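Local coordinates for protein p1 (Rice yellow mottle virus, PDB 6TY0) that suppresses RNA silencing and takes part in the spread of the virus, this zinc-binding chain being the N-terminal part of the protein, at residues R3-I8 with H25-V30; P44-D49 with P84-D89; E53-V58 with S74-Y79. All blocks are in the same frame, centred on the assembly; numbering follows the deposited sequence.

In the fold
Two small sheets face each other in this N-terminal part of P1; two of the contacts lie within them and the third joins them. Interaction 1 pairs strands 2-10 and 26-32 in one sheet; interaction 3 is the hairpin of strands 54-64 and 70-77 in the other. Both rest on backbone hydrogen bonds, with a largely apolar inner face and a tryptophan on the outer one. Interaction 2 has no hydrogen bond: Pro44, Pro84, Leu46 and Val86 pack one sheet against the other. Leu46 CD1 reaches Val6 CG1 of interaction 1 at 3.7 Å, and Ala26 and Ile8 meet Val77 of interaction 3, so the buried sides of all three merge.

Interaction 1 (R3-I8 with H25-V30); sequences RLEVLI and HALTWV
The indole of Trp29 has NH1 of Arg3 over one face, 3.3 Å from CE2 of Trp29 and above the middle of the ring system. The two residues lie at one end of an antiparallel pairing between strands 2-10 and 26-32, part of a mixed four-stranded sheet. The contact is a cation-pi interaction: CZ of Arg3 stands 4.4 Å from the centroid of the five-membered ring of Trp29, only 10° off the ring normal. The planes are nevertheless 55° apart, so the guanidinium tips one nitrogen onto the ring instead of stacking flat. Arg3 extends along its first two torsions and then bends at chi3 (-63°), which brings NH1 back over the indole. The ring of Trp31 also meets that of Trp29, the two planes roughly perpendicular.

Six backbone hydrogen bonds join the strands at the Leu4-Val30, Val6-Thr28 and Ile8-Ala26 pairs; both bonds between Val6 and Thr28 are nearly straight. Side chains of these three pairs share the inner face. Thr73, Glu75 and Val77 of strand 70-77 cover Val30, Thr28, Ala26 and Ile8, while Pro44 lies on Leu4 and Val6. On the face of Glu5, Leu7, Leu27 and Trp29, the methyl CD1 of Leu7 comes 3.8 Å from CD2 of His25. Inside, CG2 of Thr28 lies 3.7 Å from CB of Val6.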
loop_
_atom_site.group_PDB
_atom_site.type_symbol
_atom_site.label_atom_id
_atom_site.label_comp_id
_atom_site.label_asym_id
_atom_site.label_seq_id
_atom_site.Cartn_x
_atom_site.Cartn_y
_atom_site.Cartn_z
ATOM N N ARG A 3 -5.993 -5.545 4.348
ATOM C CA ARG A 3 -6.750 -4.303 4.236
ATOM C C ARG A 3 -6.867 -3.661 5.625
ATOM O O ARG A 3 -7.182 -4.336 6.603
ATOM C CB ARG A 3 -8.141 -4.595 3.705
ATOM C CG ARG A 3 -8.972 -3.381 3.366
ATOM C CD ARG A 3 -10.437 -3.803 3.230
ATOM N NE ARG A 3 -10.670 -4.765 2.137
ATOM C CZ ARG A 3 -11.252 -4.488 0.959
ATOM N NH1 ARG A 3 -11.664 -3.249 0.657
ATOM N NH2 ARG A 3 -11.436 -5.458 0.070
ATOM N N LEU A 4 -6.535 -2.384 5.733
ATOM C CA LEU A 4 -6.857 -1.618 6.954
ATOM C C LEU A 4 -7.950 -0.597 6.614
ATOM O O LEU A 4 -7.726 0.303 5.819
ATOM C CB LEU A 4 -5.636 -0.881 7.460
ATOM C CG LEU A 4 -5.902 -0.133 8.761
ATOM C CD1 LEU A 4 -5.558 -1.021 9.935
ATOM C CD2 LEU A 4 -5.091 1.138 8.804
ATOM N N GLU A 5 -9.125 -0.774 7.205
ATOM C CA GLU A 5 -10.246 0.107 7.039
ATOM C C GLU A 5 -10.172 1.304 7.985
ATOM O O GLU A 5 -9.827 1.156 9.161
ATOM C CB GLU A 5 -11.556 -0.642 7.333
ATOM C CG GLU A 5 -11.777 -1.872 6.465
ATOM C CD GLU A 5 -13.251 -2.258 6.296
ATOM O OE1 GLU A 5 -14.119 -1.761 7.055
ATOM O OE2 GLU A 5 -13.536 -3.076 5.389
ATOM N N VAL A 6 -10.525 2.466 7.464
ATOM C CA VAL A 6 -10.546 3.703 8.224
ATOM C C VAL A 6 -11.929 4.339 8.116
ATOM O O VAL A 6 -12.406 4.599 7.018
ATOM C CB VAL A 6 -9.548 4.710 7.668
ATOM C CG1 VAL A 6 -9.563 5.981 8.499
ATOM C CG2 VAL A 6 -8.151 4.093 7.633
ATOM N N LEU A 7 -12.587 4.514 9.259
ATOM C CA LEU A 7 -13.930 5.119 9.324
ATOM C C LEU A 7 -13.749 6.568 9.687
ATOM O O LEU A 7 -13.039 6.889 10.651
ATOM C CB LEU A 7 -14.775 4.439 10.382
ATOM C CG LEU A 7 -16.181 5.007 10.614
ATOM C CD1 LEU A 7 -17.092 4.810 9.414
ATOM C CD2 LEU A 7 -16.764 4.297 11.829
ATOM N N ILE A 8 -14.309 7.451 8.889
ATOM C CA ILE A 8 -14.215 8.882 9.177
ATOM C C ILE A 8 -15.614 9.473 9.394
ATOM O O ILE A 8 -16.484 9.322 8.538
ATOM C CB ILE A 8 -13.504 9.587 8.038
ATOM C CG1 ILE A 8 -12.055 9.075 7.964
ATOM C CG2 ILE A 8 -13.514 11.091 8.235
ATOM C CD1 ILE A 8 -11.473 9.304 6.617
ATOM N N HIS A 25 -20.668 9.895 6.981
ATOM C CA HIS A 25 -19.399 9.208 7.218
ATOM C C HIS A 25 -18.753 8.799 5.934
ATOM O O HIS A 25 -19.432 8.659 4.893
ATOM C CB HIS A 25 -19.586 7.963 8.114
ATOM C CG HIS A 25 -20.237 6.809 7.420
ATOM N ND1 HIS A 25 -21.603 6.667 7.335
ATOM C CD2 HIS A 25 -19.710 5.732 6.788
ATOM C CE1 HIS A 25 -21.893 5.556 6.684
ATOM N NE2 HIS A 25 -20.764 4.968 6.342
ATOM N N ALA A 26 -17.434 8.588 5.997
ATOM C CA ALA A 26 -16.684 7.976 4.891
ATOM C C ALA A 26 -15.980 6.732 5.403
ATOM O O ALA A 26 -15.439 6.721 6.495
ATOM C CB ALA A 26 -15.668 8.950 4.332
ATOM N N LEU A 27 -16.030 5.664 4.638
ATOM C CA LEU A 27 -15.318 4.438 4.990
ATOM C C LEU A 27 -14.265 4.292 3.916
ATOM O O LEU A 27 -14.610 4.205 2.748
ATOM C CB LEU A 27 -16.231 3.219 5.024
ATOM C CG LEU A 27 -15.584 1.914 5.511
ATOM C CD1 LEU A 27 -15.081 2.023 6.944
ATOM C CD2 LEU A 27 -16.566 0.757 5.440
ATOM N N THR A 28 -12.981 4.322 4.280
ATOM C CA THR A 28 -11.952 4.214 3.262
ATOM C C THR A 28 -11.024 3.083 3.648
ATOM O O THR A 28 -11.157 2.491 4.722
ATOM C CB THR A 28 -11.207 5.542 3.049
ATOM O OG1 THR A 28 -10.335 5.414 1.925
ATOM C CG2 THR A 28 -10.391 5.943 4.248
ATOM N N TRP A 29 -10.082 2.749 2.794
ATOM C CA TRP A 29 -9.116 1.757 3.241
ATOM C C TRP A 29 -7.754 1.902 2.593
ATOM O O TRP A 29 -7.594 2.514 1.523
ATOM C CB TRP A 29 -9.664 0.329 3.076
ATOM C CG TRP A 29 -9.919 0.008 1.687
ATOM C CD1 TRP A 29 -9.043 -0.540 0.821
ATOM C CD2 TRP A 29 -11.122 0.248 0.960
ATOM N NE1 TRP A 29 -9.609 -0.661 -0.426
ATOM C CE2 TRP A 29 -10.896 -0.188 -0.369
ATOM C CE3 TRP A 29 -12.370 0.802 1.291
ATOM C CZ2 TRP A 29 -11.883 -0.104 -1.376
ATOM C CZ3 TRP A 29 -13.354 0.897 0.277
ATOM C CH2 TRP A 29 -13.092 0.452 -1.034
ATOM N N VAL A 30 -6.774 1.348 3.294
ATOM C CA VAL A 30 -5.417 1.226 2.749
ATOM C C VAL A 30 -5.003 -0.204 2.952
ATOM O O VAL A 30 -5.731 -0.992 3.591
ATOM C CB VAL A 30 -4.398 2.203 3.419
ATOM C CG1 VAL A 30 -4.830 3.631 3.236
ATOM C CG2 VAL A 30 -4.216 1.940 4.895
#

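Interaction 2 (P44-D49 with P84-D89); sequences PSLRAD and PPVHFD
Packing between two facing beta sheets brings the start of strand 45-51 against the proline-rich approach to strand 86-90. The touching parts run nearly antiparallel, 163° apart end to end, yet no hydrogen bond crosses; CA of Pro44 and CA of Val86 are 7.9 Å apart, too far for strand pairing. Leu46 and Val86 carry the middle of the contact. CD1 of Leu46 lies 3.9 Å from CG2 of Val86, and the second methyl, CD2, also borders that same branch, so both methyls of the leucine fork face one valine methyl. CG of Leu46 stands opposite its own carbonyl carbon (chi1 -53°), and chi2 is extended, which brings CD1 against Val86.

The other Val86 branch, CG1, meets CG of the Pro44 ring at 4.2 Å. Pro44 also presents CD to the rim of the Phe88 ring, 4.4 Å from CZ and near the ring plane; Phe88 in turn meets Phe62 of strand 54-64. At the far end, the Pro84 ring lies against backbone, with CD 3.3 Å from O of Arg47, and CD is also 4.3 Å from CB of Ala48. The guanidinium of Arg47 takes no part in this packing and bonds through NH1 to O of Pro10. Val6 and Ile83 border Leu46 as well, completing an apolar layer of the kind found between the sheets of a beta sandwich.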
loop_
_atom_site.group_PDB
_atom_site.type_symbol
_atom_site.label_atom_id
_atom_site.label_comp_id
_atom_site.label_asym_id
_atom_site.label_seq_id
_atom_site.Cartn_x
_atom_site.Cartn_y
_atom_site.Cartn_z
ATOM N N PRO A 44 -8.713 2.068 12.423
ATOM C CA PRO A 44 -9.040 3.260 13.183
ATOM C C PRO A 44 -10.371 3.898 12.823
ATOM O O PRO A 44 -10.881 3.741 11.693
ATOM C CB PRO A 44 -7.958 4.243 12.788
ATOM C CG PRO A 44 -7.549 3.825 11.443
ATOM C CD PRO A 44 -7.698 2.336 11.406
ATOM N N SER A 45 -10.851 4.681 13.778
ATOM C CA SER A 45 -12.070 5.443 13.687
ATOM C C SER A 45 -11.736 6.897 14.044
ATOM O O SER A 45 -11.201 7.160 15.118
ATOM C CB SER A 45 -13.071 4.850 14.656
ATOM O OG SER A 45 -14.311 5.508 14.538
ATOM N N LEU A 46 -11.976 7.821 13.117
ATOM C CA LEU A 46 -11.464 9.187 13.196
ATOM C C LEU A 46 -12.580 10.210 13.036
ATOM O O LEU A 46 -13.636 9.908 12.446
ATOM C CB LEU A 46 -10.491 9.462 12.074
ATOM C CG LEU A 46 -9.302 8.503 11.846
ATOM C CD1 LEU A 46 -8.634 8.896 10.562
ATOM C CD2 LEU A 46 -8.299 8.517 13.012
ATOM N N ARG A 47 -12.313 11.430 13.514
ATOM C CA ARG A 47 -13.213 12.552 13.374
ATOM C C ARG A 47 -12.487 13.567 12.567
ATOM O O ARG A 47 -11.343 13.909 12.876
ATOM C CB ARG A 47 -13.551 13.171 14.737
ATOM C CG ARG A 47 -14.432 12.316 15.598
ATOM C CD ARG A 47 -15.889 12.577 15.294
ATOM N NE ARG A 47 -16.712 11.568 15.939
ATOM C CZ ARG A 47 -18.002 11.360 15.692
ATOM N NH1 ARG A 47 -18.666 12.105 14.810
ATOM N NH2 ARG A 47 -18.635 10.396 16.341
ATOM N N ALA A 48 -13.138 14.061 11.526
ATOM C CA ALA A 48 -12.582 15.110 10.710
ATOM C C ALA A 48 -13.668 16.089 10.307
ATOM O O ALA A 48 -14.862 15.848 10.540
ATOM C CB ALA A 48 -11.950 14.511 9.466
ATOM N N ASP A 49 -13.252 17.155 9.632
ATOM C CA ASP A 49 -14.159 18.247 9.278
ATOM C C ASP A 49 -14.865 18.011 7.957
ATOM O O ASP A 49 -14.231 18.072 6.903
ATOM C CB ASP A 49 -13.398 19.561 9.142
ATOM C CG ASP A 49 -12.950 20.125 10.493
ATOM O OD1 ASP A 49 -13.659 19.960 11.526
ATOM O OD2 ASP A 49 -11.856 20.718 10.486
ATOM N N PRO A 84 -7.122 13.650 10.865
ATOM C CA PRO A 84 -5.938 13.402 11.698
ATOM C C PRO A 84 -5.007 12.320 11.057
ATOM O O PRO A 84 -5.494 11.305 10.562
ATOM C CB PRO A 84 -6.508 12.909 13.030
ATOM C CG PRO A 84 -7.965 13.317 13.032
ATOM C CD PRO A 84 -8.383 13.366 11.584
ATOM N N PRO A 85 -3.688 12.572 11.040
ATOM C CA PRO A 85 -2.684 11.570 10.638
ATOM C C PRO A 85 -2.806 10.336 11.506
ATOM O O PRO A 85 -3.056 10.449 12.680
ATOM C CB PRO A 85 -1.349 12.259 10.942
ATOM C CG PRO A 85 -1.669 13.703 11.171
ATOM C CD PRO A 85 -3.069 13.751 11.685
ATOM N N VAL A 86 -2.718 9.144 10.931
ATOM C CA VAL A 86 -2.772 7.900 11.709
ATOM C C VAL A 86 -1.356 7.365 11.796
ATOM O O VAL A 86 -0.655 7.282 10.785
ATOM C CB VAL A 86 -3.648 6.842 11.029
ATOM C CG1 VAL A 86 -3.696 5.545 11.867
ATOM C CG2 VAL A 86 -5.040 7.418 10.780
ATOM N N HIS A 87 -0.946 7.005 12.995
ATOM C CA HIS A 87 0.420 6.552 13.280
ATOM C C HIS A 87 0.361 5.252 14.005
ATOM O O HIS A 87 -0.255 5.165 15.038
ATOM C CB HIS A 87 1.128 7.539 14.202
ATOM C CG HIS A 87 1.475 8.805 13.521
ATOM N ND1 HIS A 87 2.310 8.838 12.431
ATOM C CD2 HIS A 87 1.085 10.077 13.741
ATOM C CE1 HIS A 87 2.422 10.082 12.005
ATOM N NE2 HIS A 87 1.702 10.855 12.793
ATOM N N PHE A 88 0.977 4.231 13.438
ATOM C CA PHE A 88 1.151 2.962 14.128
ATOM C C PHE A 88 2.619 2.851 14.443
ATOM O O PHE A 88 3.423 2.468 13.588
ATOM C CB PHE A 88 0.700 1.808 13.235
ATOM C CG PHE A 88 -0.781 1.758 13.060
ATOM C CD1 PHE A 88 -1.597 1.490 14.146
ATOM C CD2 PHE A 88 -1.358 2.030 11.850
ATOM C CE1 PHE A 88 -2.980 1.477 14.000
ATOM C CE2 PHE A 88 -2.738 2.044 11.694
ATOM C CZ PHE A 88 -3.556 1.748 12.771
ATOM N N ASP A 89 2.956 3.243 15.673
ATOM C CA ASP A 89 4.298 3.054 16.242
ATOM C C ASP A 89 4.253 1.780 17.061
ATOM O O ASP A 89 3.796 1.794 18.189
ATOM C CB ASP A 89 4.704 4.265 17.093
ATOM C CG ASP A 89 4.773 5.549 16.255
ATOM O OD1 ASP A 89 5.459 5.545 15.231
ATOM O OD2 ASP A 89 4.104 6.528 16.594
#

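Interaction 3 (E53-V58 with S74-Y79)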
loop_
_atom_site.group_PDB
_atom_site.type_symbol
_atom_site.label_atom_id
_atom_site.label_comp_id
_atom_site.label_asym_id
_atom_site.label_seq_id
_atom_site.Cartn_x
_atom_site.Cartn_y
_atom_site.Cartn_z
ATOM N N GLU A 53 -17.072 20.891 -0.459
ATOM C CA GLU A 53 -16.293 21.201 -1.660
ATOM C C GLU A 53 -14.841 20.729 -1.655
ATOM O O GLU A 53 -14.134 21.003 -2.618
ATOM C CB GLU A 53 -16.165 22.719 -1.849
ATOM C CG GLU A 53 -17.453 23.481 -1.877
ATOM C CD GLU A 53 -18.497 22.839 -2.746
ATOM O OE1 GLU A 53 -18.195 22.348 -3.878
ATOM O OE2 GLU A 53 -19.631 22.838 -2.252
ATOM N N LYS A 54 -14.397 20.041 -0.610
ATOM C CA LYS A 54 -12.993 19.585 -0.523
ATOM C C LYS A 54 -12.828 18.066 -0.653
ATOM O O LYS A 54 -13.779 17.281 -0.499
ATOM C CB LYS A 54 -12.406 20.014 0.814
ATOM C CG LYS A 54 -12.712 21.456 1.161
ATOM C CD LYS A 54 -11.887 22.424 0.337
ATOM C CE LYS A 54 -10.428 22.326 0.734
ATOM N NZ LYS A 54 -9.669 23.485 0.220
ATOM N N VAL A 55 -11.599 17.689 -0.948
ATOM C CA VAL A 55 -11.146 16.336 -0.919
ATOM C C VAL A 55 -9.951 16.383 0.014
ATOM O O VAL A 55 -9.097 17.244 -0.153
ATOM C CB VAL A 55 -10.687 15.906 -2.309
ATOM C CG1 VAL A 55 -10.054 14.517 -2.273
ATOM C CG2 VAL A 55 -11.870 15.920 -3.266
ATOM N N GLY A 56 -9.921 15.515 1.020
ATOM C CA GLY A 56 -8.773 15.452 1.956
ATOM C C GLY A 56 -7.964 14.185 1.776
ATOM O O GLY A 56 -8.444 13.193 1.194
ATOM N N TRP A 57 -6.728 14.218 2.265
ATOM C CA TRP A 57 -5.899 13.027 2.369
ATOM C C TRP A 57 -5.950 12.472 3.781
ATOM O O TRP A 57 -5.967 13.208 4.777
ATOM C CB TRP A 57 -4.448 13.350 2.072
ATOM C CG TRP A 57 -4.111 13.624 0.655
ATOM C CD1 TRP A 57 -3.865 14.860 0.095
ATOM C CD2 TRP A 57 -3.898 12.656 -0.391
ATOM N NE1 TRP A 57 -3.520 14.711 -1.246
ATOM C CE2 TRP A 57 -3.527 13.374 -1.562
ATOM C CE3 TRP A 57 -3.994 11.259 -0.457
ATOM C CZ2 TRP A 57 -3.249 12.738 -2.776
ATOM C CZ3 TRP A 57 -3.709 10.620 -1.676
ATOM C CH2 TRP A 57 -3.345 11.367 -2.818
ATOM N N VAL A 58 -6.072 11.163 3.855
ATOM C CA VAL A 58 -5.828 10.448 5.085
ATOM C C VAL A 58 -4.449 9.799 4.881
ATOM O O VAL A 58 -4.168 9.248 3.820
ATOM C CB VAL A 58 -6.918 9.415 5.431
ATOM C CG1 VAL A 58 -7.045 8.309 4.402
ATOM C CG2 VAL A 58 -6.647 8.828 6.807
ATOM N N SER A 74 -1.252 6.592 1.788
ATOM C CA SER A 74 -2.283 7.569 1.908
ATOM C C SER A 74 -3.389 7.296 0.842
ATOM O O SER A 74 -3.222 6.495 -0.114
ATOM C CB SER A 74 -1.645 8.910 1.738
ATOM O OG SER A 74 -1.165 8.955 0.410
ATOM N N GLU A 75 -4.553 7.877 1.117
ATOM C CA GLU A 75 -5.721 7.774 0.268
ATOM C C GLU A 75 -6.543 9.091 0.322
ATOM O O GLU A 75 -6.637 9.772 1.366
ATOM C CB GLU A 75 -6.552 6.547 0.691
ATOM C CG GLU A 75 -7.858 6.293 -0.095
ATOM C CD GLU A 75 -7.639 6.009 -1.582
ATOM O OE1 GLU A 75 -7.161 6.877 -2.333
ATOM O OE2 GLU A 75 -7.923 4.883 -1.988
ATOM N N GLN A 76 -7.130 9.443 -0.807
ATOM C CA GLN A 76 -8.069 10.610 -0.895
ATOM C C GLN A 76 -9.442 10.270 -0.387
ATOM O O GLN A 76 -9.894 9.174 -0.601
ATOM C CB GLN A 76 -8.224 11.082 -2.327
ATOM C CG GLN A 76 -6.909 11.154 -3.056
ATOM C CD GLN A 76 -7.031 11.929 -4.336
ATOM O OE1 GLN A 76 -6.879 11.372 -5.433
ATOM N NE2 GLN A 76 -7.301 13.229 -4.208
ATOM N N VAL A 77 -10.074 11.214 0.302
ATOM C CA VAL A 77 -11.382 11.045 0.940
ATOM C C VAL A 77 -12.204 12.288 0.635
ATOM O O VAL A 77 -11.891 13.390 1.095
ATOM C CB VAL A 77 -11.334 10.958 2.456
ATOM C CG1 VAL A 77 -12.738 10.666 2.989
ATOM C CG2 VAL A 77 -10.394 9.875 2.929
ATOM N N LYS A 78 -13.256 12.087 -0.146
ATOM C CA LYS A 78 -14.133 13.164 -0.568
ATOM C C LYS A 78 -14.880 13.736 0.594
ATOM O O LYS A 78 -15.401 13.005 1.418
ATOM C CB LYS A 78 -15.147 12.617 -1.570
ATOM C CG LYS A 78 -14.535 12.317 -2.904
ATOM C CD LYS A 78 -15.598 11.852 -3.869
ATOM C CE LYS A 78 -14.991 11.759 -5.252
ATOM N NZ LYS A 78 -15.924 11.072 -6.179
ATOM N N TYR A 79 -14.956 15.060 0.622
ATOM C CA TYR A 79 -15.756 15.846 1.582
ATOM C C TYR A 79 -15.340 15.851 3.022
ATOM O O TYR A 79 -16.147 16.196 3.905
ATOM C CB TYR A 79 -17.254 15.474 1.511
ATOM C CG TYR A 79 -17.723 15.123 0.119
ATOM C CD1 TYR A 79 -17.596 16.005 -0.959
ATOM C CD2 TYR A 79 -18.250 13.858 -0.122
ATOM C CE1 TYR A 79 -18.028 15.623 -2.248
ATOM C CE2 TYR A 79 -18.684 13.483 -1.364
ATOM C CZ TYR A 79 -18.568 14.352 -2.418
ATOM O OH TYR A 79 -19.006 13.838 -3.619
#
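Five backbone hydrogen bonds tie Lys54, Gly56 and Val58 to Tyr79, Val77 and Glu75, closing the antiparallel beta hairpin of strands 54-64 and 70-77. Gly56 and Val77 bond reciprocally; N of Val77 reaches O of Gly56 at 2.7 Å. Val58 and Glu75 form the next such pair, and N of Val58 points at O of Glu75 in a nearly straight bond. The most bent of the five, 143° at the hydrogen, runs from N of Tyr79 to O of Lys54, where the chain turns a corner. The carboxylate of Glu75 folds back at chi2 (63°) and accepts its following amide, with OE1 3.0 Å from N of Gln76; OE2 bonds N of Met1 of the second subunit.

On the face of Val55, Trp57 and Gln76, the Gln76 chain lies beside the Trp57 indole. CG of Gln76 sits over the face of the six-membered ring, 3.7 Å from its centroid, in a CH-pi contact. Amide and indole planes are only 21° apart, so the end of the glutamine follows the ring face. NE2 of Gln76 comes 3.6 Å from CG1 of Val55 on the same face. Ser74 borders the indole farther along, with OG 3.7 Å from CZ3 of Trp57.

Beneath, CG1 of Val58 meets CG2 of Val77 at 4.0 Å, and both valines touch Thr28 of the facing sheet and Ile83 of a loop. The hairpin is thus two-sided: Val58 and Val77 pack into the interior, while the outer face covers its indole with the aliphatic part of a polar chain, and Glu75 links the hairpin to the second subunit through a bond probably strengthened by opposite charges.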